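Local structure of endoglucanase (Bacillus akibai, 1UWW) at residues A[152-155]-A[156-159]. The protein hydrolyses internal beta-1,4-glucosidic linkages in cellulose, and this piece is its family 28 carbohydrate-binding module, specific for non-crystalline cellulose. Numbering follows the deposited sequence.
Sequences RDIT and NIQD
The guanidinium of Arg152 meets Asp159 at its edge rather than over a face: Asp159 OD1 lies only 14° out of the guanidinium plane. Guanidinium and carboxylate planes stand 84° apart, which excludes the flat two-oxygen pairing; instead OD1 takes both bonds, while OD2 stays beyond bonding distance. In this salt bridge Arg152 NH1 donates to the syn lone pair of Asp159 OD1 at 2.8 Å. The bond from Arg152 NH2 to the same Asp159 OD1, at 3.3 Å, is weak. The arginine side chain starts away from 156-159 and reaches Asp159 because it folds back, bent at chi2 and chi3.

Deeper in the loop, which crosses from strand 142-150 of one sheet to strand 165-173 of the other in the antiparallel beta sandwich of the carbohydrate-binding module, two isoleucines meet. Ile154 CG2 touches Ile157 CG1 at 3.8 Å, and Ile157 CD1 lies 4.0 Å from the same methyl. With CG1 set between backbone N and carbonyl carbon (chi1 66°), Ile157 also brings CG1 to 3.7 Å from Ile154 O. Both isoleucines are buried and touch Val120 of strand 120-129. At the bend, Asn156 ND2 bonds to Asn116 O of the second subunit, so the loop also takes part in the dimer contact.

Arg152 NE forms a salt bridge to Asp87, its NH2 bonds to the carbonyls of Gly84 and Asn86, and Asp159 OD1 also pairs with Arg83. Two arginines therefore share one carboxylate oxygen, a charge pattern that would probably stabilise ionised Asp159 and offset the closeness of the two cations.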
# COMPACT_ATOMS: atom_id res chain seq x y z
N ARG A 152 -14.64 -3.07 -3.17
CA ARG A 152 -15.69 -2.15 -3.62
C ARG A 152 -15.06 -0.89 -4.20
O ARG A 152 -15.57 -0.33 -5.18
CB ARG A 152 -16.62 -1.85 -2.45
CG ARG A 152 -17.80 -0.93 -2.79
CD ARG A 152 -18.59 -1.35 -3.99
NE ARG A 152 -18.93 -2.77 -4.00
CZ ARG A 152 -19.36 -3.41 -5.08
NH1 ARG A 152 -19.54 -2.75 -6.21
NH2 ARG A 152 -19.61 -4.71 -5.07
N ASP A 153 -13.92 -0.50 -3.66
CA ASP A 153 -13.22 0.71 -4.07
C ASP A 153 -12.39 0.58 -5.34
O ASP A 153 -11.78 1.57 -5.77
CB ASP A 153 -12.38 1.24 -2.89
CG ASP A 153 -13.27 1.82 -1.78
OD1 ASP A 153 -14.48 2.04 -2.04
OD2 ASP A 153 -12.87 2.07 -0.63
N ILE A 154 -12.40 -0.58 -5.99
CA ILE A 154 -11.76 -0.72 -7.30
C ILE A 154 -12.73 -0.23 -8.35
O ILE A 154 -13.69 -0.91 -8.68
CB ILE A 154 -11.33 -2.20 -7.56
CG1 ILE A 154 -10.33 -2.68 -6.49
CG2 ILE A 154 -10.66 -2.36 -8.93
CD1 ILE A 154 -10.03 -4.16 -6.53
N THR A 155 -12.45 0.94 -8.92
CA THR A 155 -13.36 1.52 -9.91
C THR A 155 -13.16 0.98 -11.30
O THR A 155 -14.08 1.13 -12.11
CB THR A 155 -13.24 3.04 -9.97
OG1 THR A 155 -11.90 3.40 -10.36
CG2 THR A 155 -13.49 3.66 -8.60
N ASN A 156 -12.03 0.35 -11.59
CA ASN A 156 -11.78 -0.17 -12.94
C ASN A 156 -12.22 -1.61 -13.13
O ASN A 156 -11.80 -2.29 -14.07
CB ASN A 156 -10.32 -0.03 -13.32
CG ASN A 156 -10.03 1.25 -14.05
OD1 ASN A 156 -10.81 1.69 -14.92
ND2 ASN A 156 -8.91 1.86 -13.73
N ILE A 157 -13.06 -2.09 -12.22
CA ILE A 157 -13.82 -3.31 -12.48
C ILE A 157 -15.28 -3.01 -12.21
O ILE A 157 -15.62 -2.02 -11.59
CB ILE A 157 -13.35 -4.53 -11.63
CG1 ILE A 157 -13.63 -4.31 -10.14
CG2 ILE A 157 -11.87 -4.88 -11.90
CD1 ILE A 157 -13.19 -5.43 -9.24
N GLN A 158 -16.12 -3.90 -12.71
CA GLN A 158 -17.54 -3.90 -12.41
C GLN A 158 -17.89 -5.18 -11.68
O GLN A 158 -17.05 -6.07 -11.53
CB GLN A 158 -18.29 -3.83 -13.72
CG GLN A 158 -18.00 -2.53 -14.44
CD GLN A 158 -18.52 -2.48 -15.82
OE1 GLN A 158 -18.49 -3.48 -16.56
NE2 GLN A 158 -18.96 -1.30 -16.21
N ASP A 159 -19.12 -5.29 -11.21
CA ASP A 159 -19.48 -6.44 -10.40
C ASP A 159 -19.45 -7.75 -11.16
O ASP A 159 -19.27 -8.81 -10.56
CB ASP A 159 -20.87 -6.23 -9.77
CG ASP A 159 -20.87 -5.18 -8.68
OD1 ASP A 159 -19.78 -4.63 -8.33
OD2 ASP A 159 -21.92 -4.84 -8.07